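Local coordinates for protein deseasin MCP-01 (Pseudoalteromonas sp., PDB 3VV3) that cleaves peptide bonds as a serine protease of the subtilisin family and degrades collagen, at residues I225-S230 with P250-L255; T243-G248 with G311-G316; P274-A279 with T317-N322. All coordinates share one frame; numbering follows the deposited sequence.

In the fold
The three contacts gather at one edge of the central parallel sheet, strand 247-250. Strands 222-228 and 247-250 are neighbours there, and Ala226 N lies 2.9 Å from Met247 O, probably hydrogen-bonded, which ties interaction 1 to interaction 2. Gly248 joins interaction 2 to interaction 3: its N is 3.0 Å from Thr317 O and its O is 2.8 Å from Leu319 N. Between interactions 1 and 3, Ile225 CD1 packs 3.7 Å from Val276 CG2; the centres of these two interactions are about 11 Å apart. Helix 269-284, which supplies one side of interaction 3, carries near its start Ser270, the probable nucleophile of a triad with His105 and Asp50, as in other subtilases.

Interaction 1: I225-S230 with P250-L255; sequences IASTDS and PGSGIL
Thr228 O is the acceptor that joins the two segments, taking backbone bonds from two successive residues of segment 250-255. Gly251 N gives the stronger, 3.0 Å to Thr228 O, nearly straight at 173° and in the carbonyl plane. Ser252 N reaches Thr228 O weakly, at 3.3 Å, and Pro250 CA adds a C-H...O contact to the oxygen. Thr228 and Pro250 form a parallel bridge whose side chains diverge. Proline suits this last residue of the edge strand, since its CB points away from the partner strand and the bridge does not need its nitrogen as a donor.

Water provides the next link, accepting from Ser230 N at 3.0 Å and donating to Ser252 O at 3.0 Å.

Close packing surrounds these bonds. Ser227 OG, carried anti to its own nitrogen (chi1 175°), sits 3.1 Å from Gly251 CA; a CB on Gly251 would probably run into that hydroxyl, so glycine suits the place. Ser252 presses its CB against Asp229 CB at 3.6 Å. The hydroxyls of Ser227 and Ser252 are both hydrogen-bonded to Ser235 OG, so small polar residues on the two segments share one partner. Asp229 turns its carboxylate elsewhere: OD1 accepts from Arg231 N and Asn233 N and fixes the turn that follows the strand.

Asp141 of the second subunit packs on Asp229 and Ser252. Within the chain, Trp13 lies against Pro250 and bonds to Ser252 O, while strand 222-228 rests on helix 269-284 through Ile225 and Ser227.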
loop_
_atom_site.group_PDB
_atom_site.type_symbol
_atom_site.label_atom_id
_atom_site.label_comp_id
_atom_site.label_asym_id
_atom_site.label_seq_id
_atom_site.Cartn_x
_atom_site.Cartn_y
_atom_site.Cartn_z
ATOM N N ILE A 225 9.417 3.850 -13.310
ATOM C CA ILE A 225 10.390 3.856 -12.219
ATOM C C ILE A 225 10.313 2.628 -11.305
ATOM O O ILE A 225 9.259 2.324 -10.753
ATOM C CB ILE A 225 10.225 5.140 -11.377
ATOM C CG1 ILE A 225 10.358 6.382 -12.277
ATOM C CG2 ILE A 225 11.219 5.162 -10.226
ATOM C CD1 ILE A 225 11.629 6.400 -13.104
ATOM N N ALA A 226 11.439 1.927 -11.161
ATOM C CA ALA A 226 11.563 0.848 -10.181
ATOM C C ALA A 226 12.050 1.440 -8.869
ATOM O O ALA A 226 12.582 2.560 -8.838
ATOM C CB ALA A 226 12.540 -0.229 -10.682
ATOM N N SER A 227 11.893 0.680 -7.788
ATOM C CA SER A 227 12.273 1.141 -6.461
ATOM C C SER A 227 13.611 0.556 -6.007
ATOM O O SER A 227 13.907 -0.611 -6.258
ATOM C CB SER A 227 11.183 0.769 -5.448
ATOM O OG SER A 227 11.588 1.101 -4.128
ATOM N N THR A 228 14.404 1.381 -5.328
ATOM C CA THR A 228 15.657 0.942 -4.709
ATOM C C THR A 228 15.626 1.176 -3.203
ATOM O O THR A 228 14.788 1.933 -2.690
ATOM C CB THR A 228 16.877 1.673 -5.321
ATOM O OG1 THR A 228 16.768 3.088 -5.092
ATOM C CG2 THR A 228 16.956 1.414 -6.815
ATOM N N ASP A 229 16.551 0.533 -2.489
ATOM C CA ASP A 229 16.596 0.632 -1.039
ATOM C C ASP A 229 17.877 1.295 -0.522
ATOM O O ASP A 229 18.711 1.779 -1.298
ATOM C CB ASP A 229 16.380 -0.743 -0.376
ATOM C CG ASP A 229 17.527 -1.722 -0.635
ATOM O OD1 ASP A 229 18.657 -1.283 -0.942
ATOM O OD2 ASP A 229 17.289 -2.948 -0.526
ATOM N N SER A 230 18.019 1.322 0.796
ATOM C CA SER A 230 19.116 2.058 1.422
ATOM C C SER A 230 20.484 1.402 1.214
ATOM O O SER A 230 21.499 1.975 1.605
ATOM C CB SER A 230 18.866 2.217 2.918
ATOM O OG SER A 230 18.849 0.943 3.549
ATOM N N PRO A 250 14.924 5.798 -4.896
ATOM C CA PRO A 250 14.582 5.317 -3.552
ATOM C C PRO A 250 13.073 5.172 -3.303
ATOM O O PRO A 250 12.300 6.136 -3.458
ATOM C CB PRO A 250 15.176 6.397 -2.636
ATOM C CG PRO A 250 16.325 6.932 -3.416
ATOM C CD PRO A 250 15.829 6.960 -4.847
ATOM N N GLY A 251 12.663 3.977 -2.890
ATOM C CA GLY A 251 11.264 3.734 -2.570
ATOM C C GLY A 251 11.034 2.861 -1.347
ATOM O O GLY A 251 9.892 2.623 -0.967
ATOM N N SER A 252 12.119 2.374 -0.738
ATOM C CA SER A 252 12.014 1.533 0.460
ATOM C C SER A 252 12.149 2.369 1.730
ATOM O O SER A 252 13.203 2.964 1.978
ATOM C CB SER A 252 13.106 0.451 0.466
ATOM O OG SER A 252 12.931 -0.473 -0.590
ATOM N N GLY A 253 11.089 2.405 2.534
ATOM C CA GLY A 253 11.126 3.098 3.813
ATOM C C GLY A 253 11.285 4.599 3.657
ATOM O O GLY A 253 12.251 5.194 4.149
ATOM N N ILE A 254 10.333 5.215 2.964
ATOM C CA ILE A 254 10.387 6.652 2.704
ATOM C C ILE A 254 9.456 7.424 3.647
ATOM O O ILE A 254 8.234 7.239 3.637
ATOM C CB ILE A 254 10.028 6.975 1.233
ATOM C CG1 ILE A 254 10.914 6.177 0.260
ATOM C CG2 ILE A 254 10.108 8.493 0.980
ATOM C CD1 ILE A 254 12.409 6.381 0.446
ATOM N N LEU A 255 10.047 8.287 4.470
ATOM C CA LEU A 255 9.284 9.149 5.357
ATOM C C LEU A 255 8.801 10.378 4.593
ATOM O O LEU A 255 9.572 11.002 3.874
ATOM C CB LEU A 255 10.163 9.597 6.525
ATOM C CG LEU A 255 9.519 10.564 7.526
ATOM C CD1 LEU A 255 8.416 9.873 8.316
ATOM C CD2 LEU A 255 10.572 11.144 8.460
HETATM O O HOH W 1 15.644 1.309 2.608
#

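Interaction 2: T243-G248 with G311-G316; sequences TSVDMG and GKTVAG
Thr313 turns OG1 between its own nitrogen and carbonyl carbon (chi1 56°), which sets CG2 against Val245 and carries the hydroxyl back over its own loop. Thr313 CG2 meets Val245 CG1 at 4.0 Å, the two side chains crossing at a slant. In Asp246, CG lies beside the backbone nitrogen (chi1 -60°), a setting that brings the carboxylate alongside Val314, the two side chains pointing the same way with Asp246 OD1 3.7 Å from Val314 CG2.

Backbone bonds fix the register. Val314 N donates to Val245 O at 2.9 Å, in the carbonyl plane, and Ala315 N donates to Asp246 O at 3.0 Å, tilted somewhat out of it. Two consecutive amides thus grip two consecutive carbonyls. Thr313 CA also approaches Val245 O, at 3.2 Å, as a C-H...O contact.

The turn on the 311-316 side is an ST motif: Thr313 OG1 accepts from Gly316 N at 2.9 Å and is hydrogen-bonded to Leu309 O as well, so one hydroxyl pins the loop on both sides of itself. Threonine suits the place because it offers this hydroxyl and a methyl from the same carbon. An alanine here would lack both, and would probably leave Gly316 N and Leu309 O without their mate and a gap beside Val245 CG1. Gly316 follows with a positive phi, which glycine adopts easily.

Ala315 CB is small enough to sit 3.3 Å from Asp246 O. The other carboxylate oxygen, Asp246 OD2, accepts from Ser224 N on strand 222-228, tethering the approach to edge strand 247-250. Met300 of helix 292-301 packs on Asp246, Val314 and Ala315.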
loop_
_atom_site.group_PDB
_atom_site.type_symbol
_atom_site.label_atom_id
_atom_site.label_comp_id
_atom_site.label_asym_id
_atom_site.label_seq_id
_atom_site.Cartn_x
_atom_site.Cartn_y
_atom_site.Cartn_z
ATOM N N THR A 243 13.050 -3.528 -21.000
ATOM C CA THR A 243 12.598 -2.545 -21.979
ATOM C C THR A 243 11.436 -1.695 -21.468
ATOM O O THR A 243 11.212 -0.585 -21.965
ATOM C CB THR A 243 12.207 -3.206 -23.322
ATOM O OG1 THR A 243 11.063 -4.050 -23.137
ATOM C CG2 THR A 243 13.367 -4.040 -23.878
ATOM N N SER A 244 10.710 -2.201 -20.473
ATOM C CA SER A 244 9.477 -1.544 -20.027
ATOM C C SER A 244 9.632 -0.713 -18.748
ATOM O O SER A 244 8.707 0.005 -18.352
ATOM C CB SER A 244 8.351 -2.571 -19.853
ATOM O OG SER A 244 8.622 -3.441 -18.770
ATOM N N VAL A 245 10.784 -0.818 -18.091
ATOM C CA VAL A 245 11.089 0.049 -16.952
ATOM C C VAL A 245 12.420 0.751 -17.228
ATOM O O VAL A 245 13.347 0.145 -17.767
ATOM C CB VAL A 245 11.134 -0.743 -15.621
ATOM C CG1 VAL A 245 11.436 0.192 -14.438
ATOM C CG2 VAL A 245 9.807 -1.470 -15.399
ATOM N N ASP A 246 12.522 2.023 -16.860
ATOM C CA ASP A 246 13.638 2.846 -17.333
ATOM C C ASP A 246 14.808 2.988 -16.364
ATOM O O ASP A 246 15.967 2.973 -16.779
ATOM C CB ASP A 246 13.115 4.232 -17.720
ATOM C CG ASP A 246 12.086 4.166 -18.822
ATOM O OD1 ASP A 246 12.379 3.510 -19.850
ATOM O OD2 ASP A 246 10.993 4.760 -18.664
ATOM N N MET A 247 14.503 3.152 -15.081
ATOM C CA MET A 247 15.532 3.428 -14.080
ATOM C C MET A 247 14.944 3.230 -12.688
ATOM O O MET A 247 13.761 2.937 -12.557
ATOM C CB MET A 247 16.054 4.861 -14.228
ATOM C CG MET A 247 14.969 5.924 -14.028
ATOM S SD MET A 247 15.613 7.608 -14.184
ATOM C CE MET A 247 16.705 7.696 -12.766
ATOM N N GLY A 248 15.762 3.404 -11.656
ATOM C CA GLY A 248 15.290 3.239 -10.292
ATOM C C GLY A 248 15.500 4.479 -9.445
ATOM O O GLY A 248 16.271 5.359 -9.814
ATOM N N GLY A 311 20.508 -4.580 -16.563
ATOM C CA GLY A 311 19.890 -5.714 -17.223
ATOM C C GLY A 311 18.430 -5.887 -16.839
ATOM O O GLY A 311 17.735 -6.754 -17.374
ATOM N N LYS A 312 17.957 -5.055 -15.915
ATOM C CA LYS A 312 16.569 -5.142 -15.467
ATOM C C LYS A 312 15.790 -3.848 -15.734
ATOM O O LYS A 312 14.624 -3.733 -15.366
ATOM C CB LYS A 312 16.510 -5.499 -13.982
ATOM C CG LYS A 312 17.125 -6.859 -13.663
ATOM C CD LYS A 312 17.142 -7.096 -12.171
ATOM C CE LYS A 312 17.798 -8.432 -11.832
ATOM N NZ LYS A 312 16.977 -9.578 -12.297
ATOM N N THR A 313 16.454 -2.883 -16.363
ATOM C CA THR A 313 15.860 -1.602 -16.728
ATOM C C THR A 313 16.592 -1.116 -17.963
ATOM O O THR A 313 17.661 -1.637 -18.288
ATOM C CB THR A 313 16.031 -0.541 -15.620
ATOM O OG1 THR A 313 17.419 -0.383 -15.288
ATOM C CG2 THR A 313 15.244 -0.915 -14.361
ATOM N N VAL A 314 16.048 -0.118 -18.655
ATOM C CA VAL A 314 16.729 0.365 -19.856
ATOM C C VAL A 314 18.094 0.955 -19.488
ATOM O O VAL A 314 19.121 0.571 -20.056
ATOM C CB VAL A 314 15.894 1.420 -20.631
ATOM C CG1 VAL A 314 16.713 2.026 -21.778
ATOM C CG2 VAL A 314 14.608 0.801 -21.174
ATOM N N ALA A 315 18.107 1.876 -18.532
ATOM C CA ALA A 315 19.317 2.636 -18.223
ATOM C C ALA A 315 20.235 1.950 -17.223
ATOM O O ALA A 315 21.436 2.218 -17.202
ATOM C CB ALA A 315 18.958 4.043 -17.724
ATOM N N GLY A 316 19.672 1.081 -16.387
ATOM C CA GLY A 316 20.447 0.421 -15.350
ATOM C C GLY A 316 21.024 1.392 -14.335
ATOM O O GLY A 316 22.043 1.114 -13.705
#

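Interaction 3: P274-A279 with T317-N322; sequences PHVAGA and TRLNVN
Leu319 reaches into the side of helix 269-284 and divides its two methyls between successive turns. Its chain runs out with CG anti to the backbone nitrogen (chi1 179°), and a chi2 of 67° turns the fork so that one methyl faces each turn. Leu319 CD2 settles over the helix backbone, 3.5 Å from His275 O, with His275 CB at 3.9 Å and Val276 CG2 at 4.1 Å. Leu319 CD1 goes to the next turn and touches Ala279 CB.

Val321 comes at that same methyl with its CG2, which stands anti to the backbone nitrogen. Alanine suits the spot, since a larger side chain would probably collide with Leu319 CD1 and Val321 CG2, each already 3.7 Å from Ala279 CB.

Behind this apolar contact the chain is held by polar groups. Arg318 NH1 donates to Leu319 O at 2.9 Å from above the carbonyl plane, and the guanidinium also makes salt bridges to Asp304 and Asp232. Asn320 is the N-cap of helix 321-327, its OD1 accepting from Gln323 N, while ND2 bonds to the calcium ligand Asp30.

Edge strand 247-250 lies beside the contact, with Met247 and Ala249 against Leu319, and the Ile29 loop packs on Leu319 and Val321.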
loop_
_atom_site.group_PDB
_atom_site.type_symbol
_atom_site.label_atom_id
_atom_site.label_comp_id
_atom_site.label_asym_id
_atom_site.label_seq_id
_atom_site.Cartn_x
_atom_site.Cartn_y
_atom_site.Cartn_z
ATOM N N PRO A 274 7.916 9.753 -7.023
ATOM C CA PRO A 274 8.042 11.185 -6.708
ATOM C C PRO A 274 9.477 11.679 -6.494
ATOM O O PRO A 274 9.700 12.878 -6.629
ATOM C CB PRO A 274 7.197 11.350 -5.433
ATOM C CG PRO A 274 7.171 9.982 -4.822
ATOM C CD PRO A 274 7.101 9.048 -6.014
ATOM N N HIS A 275 10.435 10.807 -6.174
ATOM C CA HIS A 275 11.826 11.262 -6.199
ATOM C C HIS A 275 12.181 11.691 -7.622
ATOM O O HIS A 275 12.831 12.725 -7.836
ATOM C CB HIS A 275 12.799 10.179 -5.712
ATOM C CG HIS A 275 12.727 9.923 -4.238
ATOM N ND1 HIS A 275 13.519 10.585 -3.320
ATOM C CD2 HIS A 275 11.942 9.084 -3.521
ATOM C CE1 HIS A 275 13.227 10.159 -2.104
ATOM N NE2 HIS A 275 12.273 9.245 -2.200
ATOM N N VAL A 276 11.737 10.892 -8.594
ATOM C CA VAL A 276 12.007 11.182 -10.001
ATOM C C VAL A 276 11.211 12.390 -10.509
ATOM O O VAL A 276 11.767 13.266 -11.191
ATOM C CB VAL A 276 11.756 9.949 -10.903
ATOM C CG1 VAL A 276 11.974 10.314 -12.372
ATOM C CG2 VAL A 276 12.677 8.802 -10.492
ATOM N N ALA A 277 9.926 12.457 -10.172
ATOM C CA ALA A 277 9.135 13.623 -10.554
ATOM C C ALA A 277 9.723 14.881 -9.918
ATOM O O ALA A 277 9.836 15.933 -10.564
ATOM C CB ALA A 277 7.669 13.453 -10.150
ATOM N N GLY A 278 10.110 14.774 -8.654
ATOM C CA GLY A 278 10.764 15.877 -7.967
ATOM C C GLY A 278 12.061 16.267 -8.649
ATOM O O GLY A 278 12.332 17.456 -8.850
ATOM N N ALA A 279 12.873 15.275 -9.008
ATOM C CA ALA A 279 14.123 15.560 -9.702
ATOM C C ALA A 279 13.872 16.239 -11.054
ATOM O O ALA A 279 14.603 17.153 -11.436
ATOM C CB ALA A 279 14.957 14.295 -9.874
ATOM N N THR A 317 20.375 2.542 -14.171
ATOM C CA THR A 317 20.857 3.544 -13.236
ATOM C C THR A 317 19.855 3.848 -12.126
ATOM O O THR A 317 18.654 3.624 -12.271
ATOM C CB THR A 317 21.157 4.865 -13.948
ATOM O OG1 THR A 317 19.965 5.314 -14.603
ATOM C CG2 THR A 317 22.271 4.686 -14.985
ATOM N N ARG A 318 20.381 4.369 -11.028
ATOM C CA ARG A 318 19.584 4.852 -9.919
ATOM C C ARG A 318 19.696 6.370 -9.899
ATOM O O ARG A 318 20.788 6.913 -10.031
ATOM C CB ARG A 318 20.093 4.254 -8.600
ATOM C CG ARG A 318 19.219 4.572 -7.387
ATOM C CD ARG A 318 19.735 5.767 -6.593
ATOM N NE ARG A 318 21.055 5.483 -6.023
ATOM C CZ ARG A 318 22.158 6.173 -6.294
ATOM N NH1 ARG A 318 22.113 7.222 -7.112
ATOM N NH2 ARG A 318 23.310 5.819 -5.729
ATOM N N LEU A 319 18.554 7.042 -9.744
ATOM C CA LEU A 319 18.476 8.507 -9.788
ATOM C C LEU A 319 19.602 9.224 -9.048
ATOM O O LEU A 319 19.915 8.906 -7.901
ATOM C CB LEU A 319 17.135 8.968 -9.216
ATOM C CG LEU A 319 16.862 10.472 -9.149
ATOM C CD1 LEU A 319 16.739 11.078 -10.540
ATOM C CD2 LEU A 319 15.599 10.716 -8.322
ATOM N N ASN A 320 20.197 10.213 -9.708
ATOM C CA ASN A 320 21.121 11.109 -9.038
ATOM C C ASN A 320 20.832 12.534 -9.474
ATOM O O ASN A 320 21.154 12.925 -10.594
ATOM C CB ASN A 320 22.575 10.746 -9.345
ATOM C CG ASN A 320 23.544 11.532 -8.489
ATOM O OD1 ASN A 320 23.475 12.761 -8.426
ATOM N ND2 ASN A 320 24.429 10.825 -7.789
ATOM N N VAL A 321 20.201 13.300 -8.590
ATOM C CA VAL A 321 19.692 14.604 -8.991
ATOM C C VAL A 321 20.813 15.634 -9.065
ATOM O O VAL A 321 20.728 16.594 -9.836
ATOM C CB VAL A 321 18.512 15.086 -8.116
ATOM C CG1 VAL A 321 18.953 15.360 -6.676
ATOM C CG2 VAL A 321 17.848 16.332 -8.756
ATOM N N ASN A 322 21.878 15.419 -8.295
ATOM C CA ASN A 322 23.037 16.294 -8.427
ATOM C C ASN A 322 23.600 16.202 -9.837
ATOM O O ASN A 322 23.799 17.221 -10.508
ATOM C CB ASN A 322 24.120 15.953 -7.397
ATOM C CG ASN A 322 25.309 16.902 -7.479
ATOM O OD1 ASN A 322 25.142 18.124 -7.473
ATOM N ND2 ASN A 322 26.510 16.343 -7.581
#